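Long-range contacts in phosphotriesterase homology protein (Escherichia coli, PDB 1BF6), which hydrolyses phosphorylated glyceryl acetates and aromatic acetates and propionates, using two zinc ions per subunit: residues T8-I16 / V237-R245; V76-Q84 / L100-I108. One frame throughout, in Å; residues are numbered along the deposited sequence.

Interaction 1: T8-I16 / V237-R245. With ZN (zinc ion), chain C; SO4 (sulfate ion), chain F.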
loop_
_atom_site.group_PDB
_atom_site.type_symbol
_atom_site.label_atom_id
_atom_site.label_comp_id
_atom_site.label_asym_id
_atom_site.label_seq_id
_atom_site.Cartn_x
_atom_site.Cartn_y
_atom_site.Cartn_z
ATOM N N THR A 8 -0.162 10.525 -6.036
ATOM C CA THR A 8 0.032 9.083 -5.943
ATOM C C THR A 8 -0.760 8.506 -4.767
ATOM O O THR A 8 -0.683 9.022 -3.643
ATOM C CB THR A 8 1.549 8.734 -5.728
ATOM O OG1 THR A 8 2.317 9.166 -6.854
ATOM C CG2 THR A 8 1.739 7.227 -5.524
ATOM N N LEU A 9 -1.560 7.469 -5.040
ATOM C CA LEU A 9 -2.314 6.765 -3.992
ATOM C C LEU A 9 -1.325 5.652 -3.615
ATOM O O LEU A 9 -1.045 4.769 -4.416
ATOM C CB LEU A 9 -3.621 6.190 -4.548
ATOM C CG LEU A 9 -4.866 7.082 -4.387
ATOM C CD1 LEU A 9 -4.627 8.474 -4.938
ATOM C CD2 LEU A 9 -6.066 6.424 -5.053
ATOM N N ALA A 10 -0.792 5.742 -2.403
ATOM C CA ALA A 10 0.252 4.837 -1.909
ATOM C C ALA A 10 -0.090 3.378 -1.614
ATOM O O ALA A 10 0.818 2.566 -1.432
ATOM C CB ALA A 10 0.914 5.462 -0.679
ATOM N N HIS A 11 -1.377 3.038 -1.578
ATOM C CA HIS A 11 -1.781 1.665 -1.246
ATOM C C HIS A 11 -3.179 1.353 -1.748
ATOM O O HIS A 11 -4.165 1.669 -1.084
ATOM C CB HIS A 11 -1.752 1.478 0.267
ATOM C CG HIS A 11 -1.957 0.059 0.703
ATOM N ND1 HIS A 11 -1.003 -0.682 1.375
ATOM C CD2 HIS A 11 -3.023 -0.767 0.537
ATOM C CE1 HIS A 11 -1.496 -1.900 1.598
ATOM N NE2 HIS A 11 -2.713 -1.998 1.109
ATOM N N GLU A 12 -3.250 0.691 -2.892
ATOM C CA GLU A 12 -4.522 0.340 -3.501
ATOM C C GLU A 12 -4.503 -1.040 -4.137
ATOM O O GLU A 12 -3.449 -1.664 -4.300
ATOM C CB GLU A 12 -4.861 1.342 -4.611
ATOM C CG GLU A 12 -5.006 2.784 -4.158
ATOM C CD GLU A 12 -6.084 2.970 -3.119
ATOM O OE1 GLU A 12 -7.042 2.165 -3.070
ATOM O OE2 GLU A 12 -5.978 3.929 -2.336
ATOM N N HIS A 13 -5.693 -1.506 -4.497
ATOM C CA HIS A 13 -5.854 -2.762 -5.197
ATOM C C HIS A 13 -6.728 -2.464 -6.389
ATOM O O HIS A 13 -7.763 -1.819 -6.231
ATOM C CB HIS A 13 -6.546 -3.801 -4.320
ATOM C CG HIS A 13 -5.739 -4.200 -3.136
ATOM N ND1 HIS A 13 -4.705 -5.111 -3.184
ATOM C CD2 HIS A 13 -5.755 -3.724 -1.869
ATOM C CE1 HIS A 13 -4.135 -5.148 -1.983
ATOM N NE2 HIS A 13 -4.742 -4.324 -1.159
ATOM N N LEU A 14 -6.264 -2.836 -7.579
ATOM C CA LEU A 14 -7.028 -2.661 -8.813
ATOM C C LEU A 14 -7.606 -4.017 -9.211
ATOM O O LEU A 14 -8.684 -4.103 -9.807
ATOM C CB LEU A 14 -6.144 -2.104 -9.924
ATOM C CG LEU A 14 -5.581 -0.724 -9.578
ATOM C CD1 LEU A 14 -4.832 -0.181 -10.777
ATOM C CD2 LEU A 14 -6.717 0.208 -9.185
ATOM N N HIS A 15 -6.845 -5.073 -8.927
ATOM C CA HIS A 15 -7.296 -6.419 -9.200
ATOM C C HIS A 15 -6.785 -7.328 -8.100
ATOM O O HIS A 15 -5.597 -7.651 -8.033
ATOM C CB HIS A 15 -6.846 -6.937 -10.563
ATOM C CG HIS A 15 -7.349 -8.316 -10.861
ATOM N ND1 HIS A 15 -6.972 -9.418 -10.125
ATOM C CD2 HIS A 15 -8.226 -8.767 -11.791
ATOM C CE1 HIS A 15 -7.594 -10.490 -10.587
ATOM N NE2 HIS A 15 -8.360 -10.122 -11.598
ATOM N N ILE A 16 -7.701 -7.692 -7.214
ATOM C CA ILE A 16 -7.397 -8.566 -6.100
ATOM C C ILE A 16 -8.524 -9.575 -6.007
ATOM O O ILE A 16 -9.672 -9.267 -6.345
ATOM C CB ILE A 16 -7.253 -7.781 -4.767
ATOM C CG1 ILE A 16 -6.939 -8.742 -3.622
ATOM C CG2 ILE A 16 -8.511 -6.954 -4.473
ATOM C CD1 ILE A 16 -6.589 -8.064 -2.319
ATOM N N VAL A 237 4.714 11.053 5.788
ATOM C CA VAL A 237 3.347 10.532 5.708
ATOM C C VAL A 237 2.810 10.420 4.285
ATOM O O VAL A 237 2.958 11.346 3.476
ATOM C CB VAL A 237 2.363 11.428 6.522
ATOM C CG1 VAL A 237 0.938 10.886 6.432
ATOM C CG2 VAL A 237 2.785 11.505 7.959
ATOM N N MET A 238 2.235 9.259 3.968
ATOM C CA MET A 238 1.612 9.031 2.674
ATOM C C MET A 238 0.158 8.584 2.908
ATOM O O MET A 238 -0.190 8.138 4.012
ATOM C CB MET A 238 2.422 8.073 1.807
ATOM C CG MET A 238 3.776 8.683 1.417
ATOM S SD MET A 238 4.668 7.815 0.135
ATOM C CE MET A 238 5.192 6.356 1.034
ATOM N N LEU A 239 -0.681 8.732 1.880
ATOM C CA LEU A 239 -2.118 8.457 1.997
ATOM C C LEU A 239 -2.712 7.546 0.939
ATOM O O LEU A 239 -2.202 7.457 -0.177
ATOM C CB LEU A 239 -2.884 9.797 1.923
ATOM C CG LEU A 239 -2.417 10.987 2.779
ATOM C CD1 LEU A 239 -3.205 12.241 2.381
ATOM C CD2 LEU A 239 -2.588 10.711 4.249
ATOM N N SER A 240 -3.839 6.913 1.297
ATOM C CA SER A 240 -4.581 6.039 0.389
ATOM C C SER A 240 -5.930 5.572 0.977
ATOM O O SER A 240 -6.268 5.905 2.115
ATOM C CB SER A 240 -3.734 4.829 -0.043
ATOM O OG SER A 240 -3.607 4.794 -1.460
ATOM N N MET A 241 -6.676 4.807 0.180
ATOM C CA MET A 241 -7.997 4.274 0.551
ATOM C C MET A 241 -7.982 2.754 0.811
ATOM O O MET A 241 -8.858 2.212 1.502
ATOM C CB MET A 241 -8.989 4.527 -0.596
ATOM C CG MET A 241 -9.120 5.980 -1.054
ATOM S SD MET A 241 -9.781 6.988 0.233
ATOM C CE MET A 241 -11.440 6.325 0.322
ATOM N N ASP A 242 -6.998 2.070 0.226
ATOM C CA ASP A 242 -6.889 0.611 0.319
ATOM C C ASP A 242 -8.205 -0.057 -0.130
ATOM O O ASP A 242 -8.794 -0.848 0.628
ATOM C CB ASP A 242 -6.526 0.157 1.738
ATOM C CG ASP A 242 -6.223 -1.334 1.819
ATOM O OD1 ASP A 242 -5.952 -1.951 0.763
ATOM O OD2 ASP A 242 -6.281 -1.880 2.925
ATOM N N ILE A 243 -8.686 0.315 -1.324
ATOM C CA ILE A 243 -9.912 -0.268 -1.893
ATOM C C ILE A 243 -9.634 -1.767 -2.105
ATOM O O ILE A 243 -8.590 -2.138 -2.661
ATOM C CB ILE A 243 -10.295 0.392 -3.244
ATOM C CG1 ILE A 243 -10.666 1.868 -3.038
ATOM C CG2 ILE A 243 -11.428 -0.366 -3.913
ATOM C CD1 ILE A 243 -11.795 2.096 -2.054
ATOM N N THR A 244 -10.563 -2.609 -1.652
ATOM C CA THR A 244 -10.412 -4.063 -1.739
ATOM C C THR A 244 -11.676 -4.824 -2.167
ATOM O O THR A 244 -11.592 -5.996 -2.523
ATOM C CB THR A 244 -10.000 -4.654 -0.362
ATOM O OG1 THR A 244 -10.999 -4.336 0.616
ATOM C CG2 THR A 244 -8.655 -4.104 0.120
ATOM N N ARG A 245 -12.832 -4.159 -2.143
ATOM C CA ARG A 245 -14.105 -4.807 -2.480
ATOM C C ARG A 245 -14.910 -4.145 -3.578
ATOM O O ARG A 245 -14.797 -2.945 -3.808
ATOM C CB ARG A 245 -14.983 -4.858 -1.234
ATOM C CG ARG A 245 -14.400 -5.665 -0.098
ATOM C CD ARG A 245 -15.214 -5.450 1.149
ATOM N NE ARG A 245 -14.846 -6.380 2.209
ATOM C CZ ARG A 245 -15.681 -7.272 2.733
ATOM N NH1 ARG A 245 -16.932 -7.360 2.283
ATOM N NH2 ARG A 245 -15.284 -8.041 3.743
HETATM ZN ZN ZN C . -4.247 -3.660 0.841
HETATM S S SO4 F . -11.713 -4.794 4.248
HETATM O O1 SO4 F . -12.827 -5.504 4.871
HETATM O O2 SO4 F . -11.220 -5.598 3.050
HETATM O O3 SO4 F . -12.109 -3.387 3.721
HETATM O O4 SO4 F . -10.611 -4.582 5.284
HETATM O O HOH W 1 0.421 9.555 -0.740
#
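Glu12 grips the chain running from Ser240 to Ile243 with both carboxylate oxygens. Its OE2 accepts from Ser240 OG at 2.7 Å on the anti side and from Met241 N on the syn side, the latter nearly straight. OE1 takes the N-H of Ile243 at 3.0 Å, again syn. Ser240 OG and Ile243 N come in tilted well out of the carboxylate plane, Met241 N nearer to it. A bend at chi2 (-59°) turns the carboxylate toward these donors, and so many partners would probably favour the ionised form. Ser240 OG receives His11 N at 2.8 Å, and Ala10 N bonds Leu239 O at 3.1 Å. This half is tight and buried.

Asp242 lies alongside both histidines and points the same way, its carboxylate 80° from the His11 ring and 44° from that of His13. One of the two zinc ions is held by His11 NE2 at 2.3 Å, His13 NE2 at 2.2 Å and Asp242 OD1 at 2.4 Å, with Glu124 as the fourth protein ligand; Thr54 OG1 is hydrogen-bonded to His13 ND1.

Toward Thr244 and Arg245, both partly exposed, the contact loosens. Thr244 CG2 still meets His13 CD2 at 3.5 Å, but OG1 turns to a sulfate ion, which Arg245 NE reaches only weakly. The meeting of first and last barrel strands at a His-X-His pair and a late aspartate is characteristic of the metal centre of TIM-barrel amidohydrolases, phosphotriesterases included.

Interaction 2: V76-Q84 / L100-I108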
loop_
_atom_site.group_PDB
_atom_site.type_symbol
_atom_site.label_atom_id
_atom_site.label_comp_id
_atom_site.label_asym_id
_atom_site.label_seq_id
_atom_site.Cartn_x
_atom_site.Cartn_y
_atom_site.Cartn_z
ATOM N N VAL A 76 0.477 2.475 -13.068
ATOM C CA VAL A 76 0.311 1.525 -11.980
ATOM C C VAL A 76 1.629 0.830 -11.626
ATOM O O VAL A 76 2.274 0.235 -12.493
ATOM C CB VAL A 76 -0.724 0.442 -12.343
ATOM C CG1 VAL A 76 -0.830 -0.574 -11.219
ATOM C CG2 VAL A 76 -2.091 1.081 -12.618
ATOM N N VAL A 77 2.025 0.931 -10.361
ATOM C CA VAL A 77 3.235 0.270 -9.895
ATOM C C VAL A 77 2.811 -1.043 -9.238
ATOM O O VAL A 77 2.133 -1.033 -8.211
ATOM C CB VAL A 77 4.011 1.123 -8.866
ATOM C CG1 VAL A 77 5.229 0.343 -8.344
ATOM C CG2 VAL A 77 4.445 2.454 -9.507
ATOM N N ALA A 78 3.184 -2.157 -9.867
ATOM C CA ALA A 78 2.877 -3.498 -9.367
ATOM C C ALA A 78 3.823 -3.939 -8.237
ATOM O O ALA A 78 4.899 -3.365 -8.060
ATOM C CB ALA A 78 2.916 -4.494 -10.525
ATOM N N CYS A 79 3.418 -4.948 -7.465
ATOM C CA CYS A 79 4.250 -5.431 -6.357
ATOM C C CYS A 79 4.579 -6.928 -6.403
ATOM O O CYS A 79 4.068 -7.677 -7.246
ATOM C CB CYS A 79 3.578 -5.129 -5.017
ATOM S SG CYS A 79 2.101 -6.148 -4.652
ATOM N N THR A 80 5.471 -7.334 -5.505
ATOM C CA THR A 80 5.869 -8.739 -5.353
ATOM C C THR A 80 6.006 -9.023 -3.861
ATOM O O THR A 80 6.451 -8.161 -3.093
ATOM C CB THR A 80 7.224 -9.085 -6.065
ATOM O OG1 THR A 80 7.524 -10.471 -5.831
ATOM C CG2 THR A 80 8.379 -8.240 -5.527
ATOM N N GLY A 81 5.588 -10.215 -3.434
ATOM C CA GLY A 81 5.712 -10.563 -2.028
ATOM C C GLY A 81 4.718 -11.615 -1.570
ATOM O O GLY A 81 4.139 -12.328 -2.390
ATOM N N TYR A 82 4.589 -11.751 -0.258
ATOM C CA TYR A 82 3.641 -12.680 0.356
ATOM C C TYR A 82 2.865 -11.888 1.408
ATOM O O TYR A 82 3.433 -11.052 2.123
ATOM C CB TYR A 82 4.350 -13.908 0.945
ATOM C CG TYR A 82 4.722 -14.927 -0.120
ATOM C CD1 TYR A 82 5.941 -14.844 -0.805
ATOM C CD2 TYR A 82 3.835 -15.955 -0.473
ATOM C CE1 TYR A 82 6.263 -15.750 -1.814
ATOM C CE2 TYR A 82 4.149 -16.871 -1.479
ATOM C CZ TYR A 82 5.364 -16.762 -2.150
ATOM O OH TYR A 82 5.655 -17.630 -3.182
ATOM N N TYR A 83 1.568 -12.171 1.496
ATOM C CA TYR A 83 0.635 -11.454 2.366
ATOM C C TYR A 83 0.759 -11.576 3.888
ATOM O O TYR A 83 1.400 -10.748 4.523
ATOM C CB TYR A 83 -0.780 -11.762 1.880
ATOM C CG TYR A 83 -1.870 -10.854 2.407
ATOM C CD1 TYR A 83 -1.596 -9.556 2.826
ATOM C CD2 TYR A 83 -3.185 -11.314 2.488
ATOM C CE1 TYR A 83 -2.606 -8.739 3.319
ATOM C CE2 TYR A 83 -4.198 -10.512 2.969
ATOM C CZ TYR A 83 -3.907 -9.228 3.389
ATOM O OH TYR A 83 -4.924 -8.465 3.908
ATOM N N GLN A 84 0.037 -12.514 4.493
ATOM C CA GLN A 84 0.104 -12.735 5.934
ATOM C C GLN A 84 -0.167 -14.213 6.205
ATOM O O GLN A 84 -0.611 -14.945 5.312
ATOM C CB GLN A 84 -0.861 -11.841 6.718
ATOM C CG GLN A 84 -2.286 -11.895 6.252
ATOM C CD GLN A 84 -3.199 -11.117 7.162
ATOM O OE1 GLN A 84 -3.259 -11.371 8.362
ATOM N NE2 GLN A 84 -3.921 -10.158 6.595
ATOM N N LEU A 100 12.365 -17.853 -1.501
ATOM C CA LEU A 100 11.338 -16.801 -1.432
ATOM C C LEU A 100 11.933 -15.477 -1.955
ATOM O O LEU A 100 11.331 -14.814 -2.804
ATOM C CB LEU A 100 10.796 -16.648 -0.005
ATOM C CG LEU A 100 10.049 -17.863 0.583
ATOM C CD1 LEU A 100 9.566 -17.573 1.988
ATOM C CD2 LEU A 100 8.889 -18.292 -0.322
ATOM N N ALA A 101 13.150 -15.147 -1.508
ATOM C CA ALA A 101 13.845 -13.930 -1.957
ATOM C C ALA A 101 14.119 -13.947 -3.461
ATOM O O ALA A 101 13.939 -12.939 -4.138
ATOM C CB ALA A 101 15.143 -13.737 -1.191
ATOM N N GLN A 102 14.547 -15.091 -3.992
ATOM C CA GLN A 102 14.827 -15.207 -5.422
ATOM C C GLN A 102 13.576 -14.915 -6.245
ATOM O O GLN A 102 13.653 -14.298 -7.309
ATOM C CB GLN A 102 15.330 -16.611 -5.766
ATOM C CG GLN A 102 16.718 -16.946 -5.245
ATOM C CD GLN A 102 17.079 -18.404 -5.484
ATOM O OE1 GLN A 102 16.202 -19.257 -5.673
ATOM N NE2 GLN A 102 18.373 -18.694 -5.506
ATOM N N GLU A 103 12.436 -15.427 -5.785
ATOM C CA GLU A 103 11.170 -15.214 -6.474
ATOM C C GLU A 103 10.861 -13.722 -6.552
ATOM O O GLU A 103 10.510 -13.216 -7.613
ATOM C CB GLU A 103 10.032 -15.928 -5.735
ATOM C CG GLU A 103 8.645 -15.731 -6.387
ATOM C CD GLU A 103 7.506 -16.335 -5.567
ATOM O OE1 GLU A 103 7.772 -16.885 -4.481
ATOM O OE2 GLU A 103 6.340 -16.236 -6.005
ATOM N N MET A 104 11.003 -13.026 -5.426
ATOM C CA MET A 104 10.727 -11.588 -5.383
ATOM C C MET A 104 11.680 -10.822 -6.304
ATOM O O MET A 104 11.247 -9.975 -7.077
ATOM C CB MET A 104 10.789 -11.072 -3.946
ATOM C CG MET A 104 9.645 -11.597 -3.067
ATOM S SD MET A 104 9.642 -10.925 -1.414
ATOM C CE MET A 104 10.077 -12.306 -0.414
ATOM N N VAL A 105 12.966 -11.185 -6.285
ATOM C CA VAL A 105 13.954 -10.539 -7.153
ATOM C C VAL A 105 13.616 -10.723 -8.641
ATOM O O VAL A 105 13.695 -9.766 -9.409
ATOM C CB VAL A 105 15.415 -11.056 -6.860
ATOM C CG1 VAL A 105 16.382 -10.551 -7.937
ATOM C CG2 VAL A 105 15.871 -10.609 -5.476
ATOM N N ASP A 106 13.199 -11.927 -9.051
ATOM C CA ASP A 106 12.863 -12.175 -10.449
ATOM C C ASP A 106 11.576 -11.463 -10.880
ATOM O O ASP A 106 11.399 -11.152 -12.052
ATOM C CB ASP A 106 12.729 -13.670 -10.732
ATOM C CG ASP A 106 14.063 -14.422 -10.643
ATOM O OD1 ASP A 106 15.134 -13.800 -10.462
ATOM O OD2 ASP A 106 14.020 -15.661 -10.743
ATOM N N GLU A 107 10.655 -11.273 -9.947
ATOM C CA GLU A 107 9.413 -10.587 -10.279
ATOM C C GLU A 107 9.721 -9.110 -10.528
ATOM O O GLU A 107 9.075 -8.470 -11.361
ATOM C CB GLU A 107 8.360 -10.785 -9.185
ATOM C CG GLU A 107 7.754 -12.203 -9.212
ATOM C CD GLU A 107 6.318 -12.276 -8.682
ATOM O OE1 GLU A 107 6.000 -11.612 -7.675
ATOM O OE2 GLU A 107 5.523 -13.033 -9.271
ATOM N N ILE A 108 10.762 -8.616 -9.854
ATOM C CA ILE A 108 11.232 -7.233 -9.982
ATOM C C ILE A 108 12.073 -7.053 -11.250
ATOM O O ILE A 108 11.893 -6.083 -11.993
ATOM C CB ILE A 108 12.094 -6.833 -8.753
ATOM C CG1 ILE A 108 11.204 -6.585 -7.545
ATOM C CG2 ILE A 108 13.002 -5.634 -9.064
ATOM C CD1 ILE A 108 11.963 -6.475 -6.247
HETATM O O HOH W 2 4.255 -11.933 -5.524
HETATM O O HOH W 3 4.588 -14.602 -4.427
#
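Strand 76-80 and helix 100-108 run nearly antiparallel, at 163° with their axes 8.3 Å apart, and the backbones come nearest where Thr80 faces Met104. Thr80 fills the gap between them. Its OG1, anti to the backbone N (chi1 179°), reaches the helix and donates to Glu107 OE1 at 2.7 Å, using the anti lone pair of that oxygen. The methyl CG2 of Thr80 branches the other way and packs on Ile108 CG1 at 3.8 Å. A water extends the polar link, accepting from Gly81 N and donating to Glu107 OE1, while Arg60 pairs with OE2 and helps fix the carboxylate.

Next along the chain, Gly81 adopts backbone angles that call for glycine, and its CA lies 4.0 Å from Met104 SD. Tyr82 then turns back to the helix: its OH donates to the syn lone pair of Glu103 OE1 at 2.6 Å, with Glu103 OE1 at the ring edge and the two planes 76° apart. Ring atom CE1 of Tyr82 also meets Leu100 CD2 at 3.9 Å. A second water bridges Gly81 O and Glu103 OE2.

Met104 and Ile108 continue onto Ile122 of strand 122-126 and onto helix 134-150, placing helix 97-109 on the outside of the barrel, against strands 75-80 and 122-126 and beside helix 134-150.

Overall arrangement
Both contacts belong to one TIM barrel and reach the same parallel sheet, in which strand 47-52 lies between strands 7-12 and 75-80. Their centres are about 17 Å apart, yet they touch directly, Leu14 CD1 packing on Val76 CG2 at 3.5 Å. Interaction 1 closes the barrel between its first and last strands and supplies three zinc ligands; interaction 2 joins strand 75-80 to helix 97-109 on the outside of the barrel. Segment 76-84 borders the metal site on its other side: the nearest side-chain atoms of Cys79 and Glu124, which binds both zinc ions, are about 6 Å apart, and Tyr83 meets His157, a ligand of the second zinc, edge-to-face.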